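Side-chain contacts in succinate-semialdehyde dehydrogenase (NAD(P)(+)) (Marinobacter aquaeolei, PDB 3RH9), which probably oxidises succinate semialdehyde to succinate, passing the hydride to NAD+ or NADP+: residues C96-K101 / P187-A192; I164-S169 / G463-L468. All coordinates share one frame; numbering follows the deposited sequence.

Interaction 1: C96-K101 / P187-A192; sequences CMEHGK and PLTMIA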
# COMPACT_ATOMS: atom_id res chain seq x y z
N CYS A 96 29.47 6.89 14.05
CA CYS A 96 29.66 7.10 15.47
C CYS A 96 29.67 8.58 15.83
O CYS A 96 29.01 9.02 16.78
CB CYS A 96 30.98 6.47 15.90
SG CYS A 96 31.37 6.76 17.62
N MSE A 97 30.43 9.36 15.07
CA MSE A 97 30.66 10.73 15.45
C MSE A 97 29.44 11.62 15.27
O MSE A 97 29.26 12.57 16.03
CB MSE A 97 31.86 11.31 14.72
CG MSE A 97 33.17 10.87 15.35
SE MSE A 97 34.70 11.13 14.17
CE MSE A 97 36.12 10.52 15.38
N GLU A 98 28.62 11.33 14.27
CA GLU A 98 27.47 12.19 13.99
C GLU A 98 26.20 11.75 14.73
O GLU A 98 25.35 12.57 15.05
CB GLU A 98 27.22 12.32 12.48
CG GLU A 98 26.76 11.05 11.83
CD GLU A 98 26.53 11.22 10.33
OE1 GLU A 98 26.59 12.38 9.84
OE2 GLU A 98 26.30 10.21 9.64
N HIS A 99 26.09 10.46 15.00
CA HIS A 99 24.96 9.90 15.73
C HIS A 99 25.19 9.84 17.24
O HIS A 99 24.34 10.24 18.00
CB HIS A 99 24.66 8.49 15.21
CG HIS A 99 23.51 7.81 15.89
ND1 HIS A 99 23.69 6.94 16.93
CD2 HIS A 99 22.18 7.85 15.64
CE1 HIS A 99 22.51 6.48 17.32
NE2 HIS A 99 21.58 7.01 16.55
N GLY A 100 26.35 9.33 17.65
CA GLY A 100 26.66 9.22 19.06
C GLY A 100 26.87 7.77 19.44
O GLY A 100 27.61 7.45 20.35
N LYS A 101 26.19 6.89 18.72
CA LYS A 101 26.34 5.45 18.85
C LYS A 101 27.83 5.04 18.95
O LYS A 101 28.68 5.61 18.27
CB LYS A 101 25.70 4.80 17.63
CG LYS A 101 25.25 3.37 17.80
CD LYS A 101 24.67 2.85 16.48
CE LYS A 101 23.71 3.88 15.87
NZ LYS A 101 22.75 3.30 14.90
N PRO A 187 24.00 13.28 7.82
CA PRO A 187 24.21 13.26 6.38
C PRO A 187 25.54 12.60 5.99
O PRO A 187 25.69 12.15 4.87
CB PRO A 187 24.27 14.74 6.01
CG PRO A 187 24.27 15.50 7.30
CD PRO A 187 24.47 14.54 8.41
N LEU A 188 26.48 12.55 6.92
CA LEU A 188 27.84 12.17 6.57
C LEU A 188 27.97 10.68 6.29
O LEU A 188 28.82 10.25 5.50
CB LEU A 188 28.84 12.59 7.65
CG LEU A 188 28.71 14.02 8.17
CD1 LEU A 188 29.57 14.20 9.41
CD2 LEU A 188 29.02 15.06 7.09
N THR A 189 27.14 9.88 6.94
CA THR A 189 27.19 8.46 6.71
C THR A 189 26.70 8.28 5.29
O THR A 189 27.21 7.44 4.55
CB THR A 189 26.33 7.68 7.71
OG1 THR A 189 26.93 7.78 9.00
CG2 THR A 189 26.27 6.22 7.36
N MSE A 190 25.73 9.10 4.91
CA MSE A 190 25.15 9.02 3.59
C MSE A 190 26.19 9.40 2.55
O MSE A 190 26.36 8.73 1.52
CB MSE A 190 23.91 9.91 3.47
CG MSE A 190 23.03 9.54 2.29
SE MSE A 190 22.47 7.66 2.46
CE MSE A 190 22.37 7.19 0.60
N ILE A 191 26.89 10.49 2.81
CA ILE A 191 27.92 10.93 1.90
C ILE A 191 28.96 9.82 1.72
O ILE A 191 29.36 9.51 0.60
CB ILE A 191 28.54 12.26 2.33
CG1 ILE A 191 27.49 13.36 2.24
CG2 ILE A 191 29.71 12.61 1.43
CD1 ILE A 191 27.96 14.68 2.72
N ALA A 192 29.36 9.20 2.83
CA ALA A 192 30.35 8.12 2.80
C ALA A 192 29.87 6.95 1.94
O ALA A 192 30.62 6.42 1.12
CB ALA A 192 30.66 7.65 4.20

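Interaction 2: I164-S169 / G463-L468; sequences IAKKLS and GREGGL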
# COMPACT_ATOMS: atom_id res chain seq x y z
N ILE A 164 18.58 3.27 5.01
CA ILE A 164 18.74 3.41 3.58
C ILE A 164 19.00 2.06 2.91
O ILE A 164 18.57 1.84 1.78
CB ILE A 164 19.85 4.39 3.23
CG1 ILE A 164 19.74 4.79 1.75
CG2 ILE A 164 21.20 3.78 3.54
CD1 ILE A 164 18.33 5.15 1.30
N ALA A 165 19.69 1.16 3.61
CA ALA A 165 20.06 -0.14 3.05
C ALA A 165 18.83 -0.98 2.74
O ALA A 165 18.80 -1.70 1.73
CB ALA A 165 20.99 -0.88 3.99
N LYS A 166 17.83 -0.90 3.61
CA LYS A 166 16.57 -1.62 3.42
C LYS A 166 15.87 -1.12 2.16
O LYS A 166 15.30 -1.89 1.40
CB LYS A 166 15.63 -1.45 4.61
CG LYS A 166 16.16 -1.94 5.96
CD LYS A 166 15.23 -1.49 7.10
CE LYS A 166 15.56 -2.17 8.42
NZ LYS A 166 14.56 -1.86 9.51
N LYS A 167 15.91 0.18 1.94
CA LYS A 167 15.13 0.75 0.86
C LYS A 167 15.83 0.59 -0.48
O LYS A 167 15.19 0.34 -1.49
CB LYS A 167 14.82 2.23 1.12
CG LYS A 167 14.05 2.49 2.40
CD LYS A 167 13.61 3.95 2.47
CE LYS A 167 12.93 4.24 3.80
NZ LYS A 167 11.71 3.40 3.99
N LEU A 168 17.15 0.75 -0.49
CA LEU A 168 17.88 0.85 -1.74
C LEU A 168 18.16 -0.52 -2.34
O LEU A 168 18.12 -0.69 -3.55
CB LEU A 168 19.17 1.63 -1.54
CG LEU A 168 19.92 1.94 -2.84
CD1 LEU A 168 18.94 2.32 -3.93
CD2 LEU A 168 20.99 3.02 -2.63
N SER A 169 18.41 -1.51 -1.49
CA SER A 169 18.52 -2.89 -1.94
C SER A 169 17.28 -3.36 -2.69
O SER A 169 17.38 -4.06 -3.70
CB SER A 169 18.80 -3.80 -0.77
OG SER A 169 17.88 -3.56 0.27
N GLY A 463 3.11 -1.02 4.38
CA GLY A 463 4.07 -1.78 3.60
C GLY A 463 5.10 -2.49 4.46
O GLY A 463 5.15 -2.30 5.68
N ARG A 464 5.92 -3.30 3.81
CA ARG A 464 6.91 -4.13 4.49
C ARG A 464 8.26 -4.01 3.81
O ARG A 464 8.34 -3.94 2.58
CB ARG A 464 6.49 -5.60 4.45
CG ARG A 464 5.26 -5.94 5.28
CD ARG A 464 5.46 -5.63 6.76
NE ARG A 464 4.26 -5.97 7.50
CZ ARG A 464 3.29 -5.11 7.81
NH1 ARG A 464 3.37 -3.83 7.48
NH2 ARG A 464 2.22 -5.56 8.47
N GLU A 465 9.32 -3.99 4.60
CA GLU A 465 10.67 -4.03 4.08
C GLU A 465 11.28 -5.35 4.51
O GLU A 465 10.97 -5.86 5.58
CB GLU A 465 11.49 -2.86 4.62
CG GLU A 465 10.99 -1.51 4.15
CD GLU A 465 11.83 -0.34 4.67
OE1 GLU A 465 12.36 -0.45 5.81
OE2 GLU A 465 11.95 0.69 3.95
N GLY A 466 12.16 -5.89 3.67
CA GLY A 466 12.81 -7.16 3.96
C GLY A 466 11.99 -8.36 3.51
O GLY A 466 10.78 -8.25 3.26
N GLY A 467 12.65 -9.50 3.42
CA GLY A 467 12.02 -10.71 2.92
C GLY A 467 11.46 -10.52 1.52
O GLY A 467 11.82 -9.59 0.81
N LEU A 468 10.56 -11.41 1.14
CA LEU A 468 9.91 -11.38 -0.16
C LEU A 468 9.14 -10.11 -0.39
O LEU A 468 9.36 -9.41 -1.36
CB LEU A 468 8.91 -12.51 -0.27
CG LEU A 468 8.55 -12.85 -1.71
CD1 LEU A 468 9.57 -13.88 -2.21
CD2 LEU A 468 7.11 -13.36 -1.84

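Interaction 1: C96-K101 / P187-A192
The carboxylate of Glu98 is the flat group that meets Leu188 and Thr189, and donors approach it from its syn and anti sides. Leu188 N gives its hydrogen to the syn lone pair of Glu98 OE1 at 2.9 Å. Thr189 N reaches Glu98 OE2 at 2.8 Å, also on the syn side but tilted out of the carboxylate plane. Thr189 OG1 takes the anti side of the same Glu98 OE2 at 2.6 Å. Next door, the His99 ring carries Lys101 NZ over one face, offset toward the rim, with Lys101 CA in plane at its edge; His99 ND1 accepts from Lys101 N as the chain turns at Gly100.

Glu98 CG sits between its own backbone N and carbonyl carbon (chi1 68°), and the extended chain beyond carries the carboxylate across to helix 188-197. Pro187 CD and the Leu188 side chain border OE1, and Leu188 goes on to pack against Ile40 and Val43 of strand 39-44. A leucine in place of Glu98 would probably leave the two amides and the threonine hydroxyl without their acceptor in a buried spot. Three bonds grip both oxygens and so fix the carboxylate's rotation. Two backbone N-H groups near the amino end of helix 188-197, with the hydroxyl, would probably favour the ionised carboxylate, and the bonds tie this helix to the end of helix 88-99.

Interaction 2: I164-S169 / G463-L468
Glu465 pushes its carboxylate between two consecutive lysines of a helix, Lys166 and Lys167, and its firm hold is on the second. Lys167 NZ makes a salt bridge to Glu465 OE2 at 2.7 Å, arriving on the syn side but 28° out of the carboxylate plane, and bonds in addition to Ser231 and Thr233 at strand 229-233. The bend at the end of the lysine (chi4 -61°) turns the ammonium back to that oxygen.

The Lys166 side is looser. This lysine runs across Glu465 at about a right angle, and its methylenes, CB and CD foremost, lie along Glu465 OE1. Its extended chain carries the ammonium past the carboxylate: Lys166 NZ stays 4.5 Å from Glu465 OE1, too far for a salt bridge, so any attraction is at longer range. Past Glu465 the glycine-rich chain leads toward solvent.

Glu465 also comes within about 3 Å, side chain to side chain, of Glu256, the predicted active-site residue, while the neighbouring Arg464 links the loop to the second subunit through a salt bridge from its NH2 to Glu476 of that subunit. Helix 162-174 lies with Ala165 and Lys166 against helix 103-123 and with Ile164 and Leu168 on strand 178-181, while the Glu465 loop follows edge strand 461-462 of the same sheet.

Both contacts are buried and each turns on one glutamate carboxylate, but the partners differ. In interaction 1 the carboxylate is taken up by neutral N-H and O-H donors, away from the annotated site: it is structural joining of two helices. Interaction 2 lies deeper in the chain, pairs the carboxylate with lysine, and sits beside the predicted catalytic glutamate, with the neighbouring Arg464 reaching the second subunit. Their centres are about 21 Å apart, yet they meet through packing: Met190 CE of 187-192 lies 3.7 Å from Ile164 CG1 of 164-169. Helix 188-197, held by interaction 1, packs there on helix 162-174, which carries the lysines of interaction 2.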